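Local coordinates for protein alpha-L-rhamnosidase (PDB 3W5M) that hydrolyses terminal non-reducing alpha-L-rhamnose residues, releasing rhamnose from citrus flavonoids such as naringin, rutin and hesperidin and from gum arabic, at residues Gly379-Val385 with Asp432-Gly436; Asn384-Phe388 with Asp635-Gly639; Tyr538-Arg543 with Phe906-Asn912. All blocks are in the same frame, centred on the assembly; numbering follows the deposited sequence.

In the fold
Contact 2 is the middle of the three and holds D635 and E636 of the rhamnose-binding site. E636 is the probable proton donor. Contact 1 adjoins it, with centres about 9 Å apart. The two share N384 and V385, and L434 of contact 1 packs on D635 and R637. Contact 3 is farther off, its centre about 15 Å from that of contact 2. R543 makes the join: its NE forms a salt bridge of 2.7 Å with D635 OD1. Contacts 1 and 3 do not touch; their nearest atoms are about 7 Å apart. Together, loops of the beta domains meet the catalytic (alpha/alpha)6 barrel beside its active site.

Contact 1 (Gly379-Val385 with Asp432-Gly436); sequences GWYAGNV and DLLSG
The chi1 of D432 (-173°) swings its carboxylate away from the backbone N and over to N384, whose CG stays beside its backbone N (chi1 -67°). Carboxylate and amide meet with their planes 66° apart. The firm bond is from N384 N to D432 OD1, 2.8 Å and fairly straight, on the syn lone pair. N384 ND2 adds two weak bonds, to D432 OD2 and to S435 OG. L434 N, from above the carboxylate plane at 3.0 Å, closes an Asx turn on D432 OD2; S435 N, on the anti lone pair of the same oxygen at 2.9 Å, extends it to an Asx motif. With D432 replaced by an alanine, N384 N would probably lose its acceptor and the 433-435 turn would be free to shift. Beside this polar cluster, L433 CD1 sits over one face of W380, 3.4 Å from the centre of the five-membered ring, a CH-pi contact. W347 stacks on the same indole. A water accepts from L433 N and bridges to G379 O and N384 O. The Asx turn links antiparallel strands 428-432 and 436-440 at the border of a large mixed sheet. Helix 379-382 follows strand 368-377 of a different sheet.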
loop_
_atom_site.group_PDB
_atom_site.type_symbol
_atom_site.label_atom_id
_atom_site.label_comp_id
_atom_site.label_asym_id
_atom_site.label_seq_id
_atom_site.Cartn_x
_atom_site.Cartn_y
_atom_site.Cartn_z
ATOM N N GLY A 379 7.117 6.543 -10.420
ATOM C CA GLY A 379 6.273 6.178 -9.263
ATOM C C GLY A 379 4.785 6.388 -9.510
ATOM O O GLY A 379 4.292 6.180 -10.618
ATOM N N TRP A 380 4.075 6.819 -8.473
ATOM C CA TRP A 380 2.649 7.092 -8.575
ATOM C C TRP A 380 2.409 8.452 -9.207
ATOM O O TRP A 380 1.354 8.694 -9.806
ATOM C CB TRP A 380 2.024 7.134 -7.175
ATOM C CG TRP A 380 1.926 5.830 -6.457
ATOM C CD1 TRP A 380 0.920 4.883 -6.568
ATOM C CD2 TRP A 380 2.826 5.343 -5.480
ATOM N NE1 TRP A 380 1.170 3.844 -5.708
ATOM C CE2 TRP A 380 2.328 4.098 -5.030
ATOM C CE3 TRP A 380 4.035 5.821 -4.956
ATOM C CZ2 TRP A 380 2.999 3.316 -4.072
ATOM C CZ3 TRP A 380 4.687 5.059 -3.973
ATOM C CH2 TRP A 380 4.171 3.817 -3.550
ATOM N N TYR A 381 3.380 9.346 -9.068
ATOM C CA TYR A 381 3.256 10.691 -9.610
ATOM C C TYR A 381 3.078 10.683 -11.155
ATOM O O TYR A 381 2.222 11.374 -11.690
ATOM C CB TYR A 381 4.473 11.507 -9.196
ATOM C CG TYR A 381 4.416 12.913 -9.718
ATOM C CD1 TYR A 381 3.654 13.883 -9.064
ATOM C CD2 TYR A 381 5.105 13.253 -10.875
ATOM C CE1 TYR A 381 3.589 15.179 -9.561
ATOM C CE2 TYR A 381 5.052 14.540 -11.386
ATOM C CZ TYR A 381 4.291 15.498 -10.713
ATOM O OH TYR A 381 4.228 16.773 -11.241
ATOM N N ALA A 382 3.880 9.878 -11.852
ATOM C CA ALA A 382 3.923 9.943 -13.322
ATOM C C ALA A 382 3.794 8.577 -14.014
ATOM O O ALA A 382 3.575 8.513 -15.213
ATOM C CB ALA A 382 5.188 10.676 -13.775
ATOM N N GLY A 383 3.897 7.479 -13.263
ATOM C CA GLY A 383 3.847 6.153 -13.879
ATOM C C GLY A 383 2.438 5.590 -13.870
ATOM O O GLY A 383 1.490 6.281 -13.439
ATOM N N ASN A 384 2.273 4.363 -14.390
ATOM C CA ASN A 384 0.937 3.714 -14.357
ATOM C C ASN A 384 0.365 3.607 -12.939
ATOM O O ASN A 384 1.066 3.233 -11.999
ATOM C CB ASN A 384 0.976 2.317 -14.980
ATOM C CG ASN A 384 1.260 2.346 -16.459
ATOM O OD1 ASN A 384 0.748 3.209 -17.194
ATOM N ND2 ASN A 384 2.092 1.386 -16.918
ATOM N N VAL A 385 -0.924 3.902 -12.783
ATOM C CA VAL A 385 -1.579 3.862 -11.481
ATOM C C VAL A 385 -2.904 3.165 -11.747
ATOM O O VAL A 385 -3.658 3.581 -12.644
ATOM C CB VAL A 385 -1.848 5.283 -10.932
ATOM C CG1 VAL A 385 -2.764 5.245 -9.714
ATOM C CG2 VAL A 385 -0.542 5.997 -10.601
ATOM N N ASP A 432 8.409 1.130 -13.564
ATOM C CA ASP A 432 6.982 1.414 -13.384
ATOM C C ASP A 432 6.457 0.531 -12.285
ATOM O O ASP A 432 6.820 -0.641 -12.208
ATOM C CB ASP A 432 6.225 1.126 -14.693
ATOM C CG ASP A 432 4.757 1.557 -14.627
ATOM O OD1 ASP A 432 4.481 2.751 -14.923
ATOM O OD2 ASP A 432 3.886 0.720 -14.286
ATOM N N LEU A 433 5.556 1.055 -11.452
ATOM C CA LEU A 433 5.116 0.247 -10.310
ATOM C C LEU A 433 4.395 -1.007 -10.765
ATOM O O LEU A 433 4.543 -2.077 -10.158
ATOM C CB LEU A 433 4.220 1.069 -9.376
ATOM C CG LEU A 433 4.955 2.209 -8.674
ATOM C CD1 LEU A 433 3.933 3.136 -8.010
ATOM C CD2 LEU A 433 5.975 1.695 -7.651
ATOM N N LEU A 434 3.590 -0.863 -11.808
ATOM C CA LEU A 434 2.818 -1.988 -12.332
ATOM C C LEU A 434 3.543 -2.844 -13.389
ATOM O O LEU A 434 3.449 -4.078 -13.369
ATOM C CB LEU A 434 1.486 -1.491 -12.894
ATOM C CG LEU A 434 0.623 -0.640 -11.954
ATOM C CD1 LEU A 434 -0.645 -0.261 -12.704
ATOM C CD2 LEU A 434 0.285 -1.349 -10.650
ATOM N N SER A 435 4.255 -2.196 -14.305
ATOM C CA SER A 435 4.817 -2.916 -15.440
ATOM C C SER A 435 6.088 -3.646 -15.065
ATOM O O SER A 435 6.394 -4.718 -15.633
ATOM C CB SER A 435 5.102 -1.959 -16.592
ATOM O OG SER A 435 3.902 -1.325 -16.979
ATOM N N GLY A 436 6.833 -3.069 -14.122
ATOM C CA GLY A 436 8.116 -3.619 -13.649
ATOM C C GLY A 436 9.288 -2.704 -13.991
ATOM O O GLY A 436 9.113 -1.575 -14.450
HETATM O O HOH W 1 3.926 3.518 -11.594
#

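Contact 2 (Asn384-Phe388 with Asp635-Gly639); sequences NVGMF and DERLG
L638 CD1 meets the F388 ring at its edge, near the ring plane, 3.9 Å from CE2. One face of that ring carries M387 CG of the same turn, offset toward the rim. M387 then bends at chi2 (-74°) and runs over the extended chain of E636. Its SD lies 3.2 Å from D635 O and also touches E636 CG. Its methyl CE ends by the carboxylate, 3.3 Å from E636 OE2. That carboxylate has polar partners elsewhere: OE1 pairs with R634 NE, and OE2 accepts from W640 NE1. The D635 carboxylate is likewise held from outside the two segments, OD2 by S544 OG and OD1 by R543.

The backbones come close without a direct hydrogen bond. G386 CA makes a CH...O contact of 3.3 Å with E636 O. A water completes the link, accepting from G386 N at 2.9 Å and donating to E636 O at 2.8 Å. G386 has positive phi (50°), and a CB there would press on L638 CD2. L638 CD2 also touches V385 CG1, which extends the apolar side of the contact.

V385 to F388 form a type II' beta turn, closed by F388 N to V385 O at 3.1 Å. The turn is set against a loop of the (alpha/alpha)6 barrel. D635 and E636 of that loop bind rhamnose, and E636 is the probable proton donor, with E895 the likely proton acceptor. This is the glycoside hydrolase family 78 active site, with a loop from another domain packed on the loop that carries D635 and E636.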
loop_
_atom_site.group_PDB
_atom_site.type_symbol
_atom_site.label_atom_id
_atom_site.label_comp_id
_atom_site.label_asym_id
_atom_site.label_seq_id
_atom_site.Cartn_x
_atom_site.Cartn_y
_atom_site.Cartn_z
ATOM N N ASN A 384 2.273 4.363 -14.390
ATOM C CA ASN A 384 0.937 3.714 -14.357
ATOM C C ASN A 384 0.365 3.607 -12.939
ATOM O O ASN A 384 1.066 3.233 -11.999
ATOM C CB ASN A 384 0.976 2.317 -14.980
ATOM C CG ASN A 384 1.260 2.346 -16.459
ATOM O OD1 ASN A 384 0.748 3.209 -17.194
ATOM N ND2 ASN A 384 2.092 1.386 -16.918
ATOM N N VAL A 385 -0.924 3.902 -12.783
ATOM C CA VAL A 385 -1.579 3.862 -11.481
ATOM C C VAL A 385 -2.904 3.165 -11.747
ATOM O O VAL A 385 -3.658 3.581 -12.644
ATOM C CB VAL A 385 -1.848 5.283 -10.932
ATOM C CG1 VAL A 385 -2.764 5.245 -9.714
ATOM C CG2 VAL A 385 -0.542 5.997 -10.601
ATOM N N GLY A 386 -3.158 2.101 -10.990
ATOM C CA GLY A 386 -4.395 1.302 -11.130
ATOM C C GLY A 386 -4.670 0.903 -12.578
ATOM O O GLY A 386 -3.763 0.504 -13.312
ATOM N N MET A 387 -5.934 1.019 -12.987
ATOM C CA MET A 387 -6.316 0.679 -14.353
ATOM C C MET A 387 -6.443 1.934 -15.240
ATOM O O MET A 387 -7.151 1.955 -16.265
ATOM C CB MET A 387 -7.557 -0.247 -14.336
ATOM C CG MET A 387 -8.577 -0.016 -13.229
ATOM S SD MET A 387 -8.276 -0.511 -11.496
ATOM C CE MET A 387 -9.902 -0.081 -10.857
ATOM N N PHE A 388 -5.685 2.972 -14.879
ATOM C CA PHE A 388 -5.889 4.319 -15.394
ATOM C C PHE A 388 -4.741 4.891 -16.220
ATOM O O PHE A 388 -4.824 6.011 -16.709
ATOM C CB PHE A 388 -6.249 5.263 -14.221
ATOM C CG PHE A 388 -7.388 4.756 -13.392
ATOM C CD1 PHE A 388 -8.635 4.526 -13.989
ATOM C CD2 PHE A 388 -7.223 4.502 -12.037
ATOM C CE1 PHE A 388 -9.685 4.026 -13.246
ATOM C CE2 PHE A 388 -8.279 4.012 -11.287
ATOM C CZ PHE A 388 -9.505 3.774 -11.895
ATOM N N ASP A 635 -3.370 -4.664 -11.676
ATOM C CA ASP A 635 -3.378 -3.234 -12.029
ATOM C C ASP A 635 -4.479 -2.461 -11.238
ATOM O O ASP A 635 -5.410 -1.898 -11.829
ATOM C CB ASP A 635 -3.564 -3.053 -13.534
ATOM C CG ASP A 635 -4.887 -3.667 -14.048
ATOM O OD1 ASP A 635 -5.574 -4.411 -13.285
ATOM O OD2 ASP A 635 -5.229 -3.415 -15.239
ATOM N N GLU A 636 -4.359 -2.449 -9.906
ATOM C CA GLU A 636 -5.283 -1.704 -9.061
ATOM C C GLU A 636 -4.448 -1.082 -7.939
ATOM O O GLU A 636 -3.836 -0.069 -8.183
ATOM C CB GLU A 636 -6.454 -2.589 -8.598
ATOM C CG GLU A 636 -7.599 -1.759 -8.055
ATOM C CD GLU A 636 -8.959 -2.388 -8.262
ATOM O OE1 GLU A 636 -9.030 -3.552 -8.749
ATOM O OE2 GLU A 636 -9.965 -1.691 -7.946
ATOM N N ARG A 637 -4.355 -1.711 -6.771
ATOM C CA ARG A 637 -3.487 -1.214 -5.670
ATOM C C ARG A 637 -3.889 0.179 -5.250
ATOM O O ARG A 637 -3.044 1.067 -5.126
ATOM C CB ARG A 637 -2.008 -1.219 -6.102
ATOM C CG ARG A 637 -1.702 -2.411 -7.005
ATOM C CD ARG A 637 -0.187 -2.616 -7.105
ATOM N NE ARG A 637 0.158 -3.577 -8.147
ATOM C CZ ARG A 637 1.416 -3.763 -8.542
ATOM N NH1 ARG A 637 2.371 -3.039 -7.968
ATOM N NH2 ARG A 637 1.709 -4.634 -9.510
ATOM N N LEU A 638 -5.201 0.356 -5.066
ATOM C CA LEU A 638 -5.771 1.640 -4.694
ATOM C C LEU A 638 -6.205 1.620 -3.239
ATOM O O LEU A 638 -6.398 0.540 -2.665
ATOM C CB LEU A 638 -6.966 1.943 -5.602
ATOM C CG LEU A 638 -6.640 1.904 -7.104
ATOM C CD1 LEU A 638 -7.923 2.207 -7.865
ATOM C CD2 LEU A 638 -5.595 2.950 -7.484
ATOM N N GLY A 639 -6.330 2.814 -2.645
ATOM C CA GLY A 639 -6.672 2.953 -1.223
ATOM C C GLY A 639 -8.175 2.806 -1.029
ATOM O O GLY A 639 -8.876 3.782 -0.760
HETATM O O HOH W 2 -1.547 1.487 -8.706
#

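Contact 3 (Tyr538-Arg543 with Phe906-Asn912); sequences YTANLR and FQTPEMN
N541 O, P909 O and N912 N grip one water between the two loops. It donates to N541 O at 2.7 Å and to P909 O at 2.9 Å, and accepts from N912 N at 2.9 Å. N541 also binds directly: its ND2 donates to N912 O at 2.9 Å. This bond is tilted out of both the carbonyl plane and the amide plane. The same ND2 reaches E529 OE1.

R543 bends at chi3 (-54°) and brings NH1 to E910 O at 3.0 Å. The oxygen lies at the guanidinium edge, in its plane, and the N-H...O angle is 160°. The guanidinium also pairs with D635 and, in a long, weak ion pair, with E636.

At the other end the rings of Y538 and F906 overlap obliquely, with planes at 31° and centroids 4.2 Å apart. F906 CD2 lies over the centre of the Y538 ring, and A540 N lies over the opposite face. Y538 OH rests on P909 CB. Y538 OH, Q907 O and N912 ND2 share a second water, 2.8 Å from Y538 OH; N912 OD1 is held by S899 OG. P909 CB also packs on A540 CB, 3.8 Å away. P909 belongs to a type I turn, T908 to M911, where T908 OG1 accepts from E910 N in an ST turn.

Four carbonyl oxygens of 906-912 take bonds from the other loop or from bridging waters. The bonding on that side therefore probably depends more on loop shape than on side-chain identity. R543 is the charged side chain that bonds across the contact, and it ties this join to the rhamnose site.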
loop_
_atom_site.group_PDB
_atom_site.type_symbol
_atom_site.label_atom_id
_atom_site.label_comp_id
_atom_site.label_asym_id
_atom_site.label_seq_id
_atom_site.Cartn_x
_atom_site.Cartn_y
_atom_site.Cartn_z
ATOM N N TYR A 538 0.484 -18.545 -13.553
ATOM C CA TYR A 538 -0.774 -18.003 -14.005
ATOM C C TYR A 538 -0.761 -16.516 -13.708
ATOM O O TYR A 538 -0.570 -16.131 -12.549
ATOM C CB TYR A 538 -1.934 -18.658 -13.230
ATOM C CG TYR A 538 -3.298 -18.067 -13.541
ATOM C CD1 TYR A 538 -3.986 -18.410 -14.704
ATOM C CD2 TYR A 538 -3.908 -17.168 -12.668
ATOM C CE1 TYR A 538 -5.244 -17.874 -14.992
ATOM C CE2 TYR A 538 -5.168 -16.638 -12.941
ATOM C CZ TYR A 538 -5.836 -16.995 -14.104
ATOM O OH TYR A 538 -7.097 -16.475 -14.368
ATOM N N THR A 539 -0.983 -15.697 -14.735
ATOM C CA THR A 539 -0.892 -14.236 -14.586
ATOM C C THR A 539 -2.128 -13.507 -15.113
ATOM O O THR A 539 -2.193 -12.292 -15.037
ATOM C CB THR A 539 0.348 -13.635 -15.307
ATOM O OG1 THR A 539 0.352 -14.049 -16.672
ATOM C CG2 THR A 539 1.648 -14.044 -14.648
ATOM N N ALA A 540 -3.117 -14.232 -15.638
ATOM C CA ALA A 540 -4.300 -13.581 -16.216
ATOM C C ALA A 540 -5.029 -12.631 -15.242
ATOM O O ALA A 540 -5.596 -11.602 -15.655
ATOM C CB ALA A 540 -5.262 -14.622 -16.765
ATOM N N ASN A 541 -4.992 -12.960 -13.956
ATOM C CA ASN A 541 -5.693 -12.142 -12.935
ATOM C C ASN A 541 -4.993 -10.798 -12.660
ATOM O O ASN A 541 -5.547 -9.914 -11.991
ATOM C CB ASN A 541 -5.900 -12.946 -11.643
ATOM C CG ASN A 541 -4.610 -13.183 -10.875
ATOM O OD1 ASN A 541 -3.600 -13.650 -11.425
ATOM N ND2 ASN A 541 -4.634 -12.850 -9.591
ATOM N N LEU A 542 -3.756 -10.663 -13.170
ATOM C CA LEU A 542 -3.012 -9.425 -13.029
ATOM C C LEU A 542 -3.498 -8.357 -14.017
ATOM O O LEU A 542 -3.169 -7.169 -13.867
ATOM C CB LEU A 542 -1.494 -9.671 -13.172
ATOM C CG LEU A 542 -0.831 -10.747 -12.297
ATOM C CD1 LEU A 542 0.662 -10.746 -12.604
ATOM C CD2 LEU A 542 -1.059 -10.558 -10.789
ATOM N N ARG A 543 -4.292 -8.776 -15.015
ATOM C CA ARG A 543 -4.857 -7.913 -16.007
ATOM C C ARG A 543 -3.740 -7.143 -16.727
ATOM O O ARG A 543 -2.800 -7.759 -17.220
ATOM C CB ARG A 543 -5.960 -7.013 -15.389
ATOM C CG ARG A 543 -6.964 -7.850 -14.595
ATOM C CD ARG A 543 -8.215 -7.051 -14.213
ATOM N NE ARG A 543 -7.887 -5.825 -13.504
ATOM C CZ ARG A 543 -8.642 -5.241 -12.571
ATOM N NH1 ARG A 543 -9.811 -5.780 -12.186
ATOM N NH2 ARG A 543 -8.212 -4.107 -12.012
ATOM N N PHE A 906 -9.959 -21.401 -11.885
ATOM C CA PHE A 906 -9.915 -20.067 -11.287
ATOM C C PHE A 906 -11.202 -19.321 -11.554
ATOM O O PHE A 906 -11.871 -19.551 -12.564
ATOM C CB PHE A 906 -8.731 -19.275 -11.858
ATOM C CG PHE A 906 -7.401 -19.862 -11.531
ATOM C CD1 PHE A 906 -7.014 -20.053 -10.205
ATOM C CD2 PHE A 906 -6.494 -20.187 -12.552
ATOM C CE1 PHE A 906 -5.768 -20.583 -9.896
ATOM C CE2 PHE A 906 -5.261 -20.728 -12.239
ATOM C CZ PHE A 906 -4.890 -20.918 -10.919
ATOM N N GLN A 907 -11.556 -18.428 -10.642
ATOM C CA GLN A 907 -12.615 -17.484 -10.896
ATOM C C GLN A 907 -12.184 -16.555 -12.029
ATOM O O GLN A 907 -11.039 -16.657 -12.535
ATOM C CB GLN A 907 -12.953 -16.694 -9.622
ATOM C CG GLN A 907 -14.233 -17.156 -8.934
ATOM C CD GLN A 907 -15.490 -16.719 -9.648
ATOM O OE1 GLN A 907 -15.445 -16.060 -10.694
ATOM N NE2 GLN A 907 -16.637 -17.073 -9.071
ATOM N N THR A 908 -13.067 -15.654 -12.434
ATOM C CA THR A 908 -12.788 -14.834 -13.603
ATOM C C THR A 908 -11.619 -13.865 -13.395
ATOM O O THR A 908 -11.642 -13.067 -12.449
ATOM C CB THR A 908 -14.000 -14.033 -14.099
ATOM O OG1 THR A 908 -13.566 -13.149 -15.135
ATOM C CG2 THR A 908 -14.624 -13.182 -12.986
ATOM N N PRO A 909 -10.628 -13.901 -14.316
ATOM C CA PRO A 909 -9.482 -12.971 -14.280
ATOM C C PRO A 909 -9.885 -11.508 -14.442
ATOM O O PRO A 909 -9.048 -10.617 -14.293
ATOM C CB PRO A 909 -8.623 -13.421 -15.476
ATOM C CG PRO A 909 -9.586 -14.104 -16.410
ATOM C CD PRO A 909 -10.553 -14.814 -15.481
ATOM N N GLU A 910 -11.149 -11.248 -14.754
ATOM C CA GLU A 910 -11.619 -9.879 -14.823
ATOM C C GLU A 910 -11.545 -9.235 -13.445
ATOM O O GLU A 910 -11.372 -8.026 -13.339
ATOM C CB GLU A 910 -13.042 -9.799 -15.366
ATOM C CG GLU A 910 -13.097 -9.764 -16.887
ATOM C CD GLU A 910 -14.461 -10.148 -17.433
ATOM O OE1 GLU A 910 -15.370 -10.443 -16.618
ATOM O OE2 GLU A 910 -14.620 -10.166 -18.679
ATOM N N MET A 911 -11.689 -10.045 -12.403
ATOM C CA MET A 911 -11.482 -9.568 -11.025
ATOM C C MET A 911 -11.284 -10.756 -10.080
ATOM O O MET A 911 -12.255 -11.358 -9.609
ATOM C CB MET A 911 -12.639 -8.657 -10.568
ATOM C CG MET A 911 -12.308 -7.801 -9.345
ATOM S SD MET A 911 -13.825 -7.141 -8.582
ATOM C CE MET A 911 -14.509 -8.648 -7.907
ATOM N N ASN A 912 -10.020 -11.112 -9.828
ATOM C CA ASN A 912 -9.708 -12.256 -8.984
ATOM C C ASN A 912 -8.340 -12.238 -8.317
ATOM O O ASN A 912 -7.401 -12.930 -8.754
ATOM C CB ASN A 912 -9.867 -13.582 -9.752
ATOM C CG ASN A 912 -9.880 -14.773 -8.825
ATOM O OD1 ASN A 912 -10.408 -14.687 -7.717
ATOM N ND2 ASN A 912 -9.284 -15.890 -9.253
HETATM O O HOH W 3 -8.524 -15.455 -12.155
HETATM O O HOH W 4 -8.218 -9.819 -11.675
#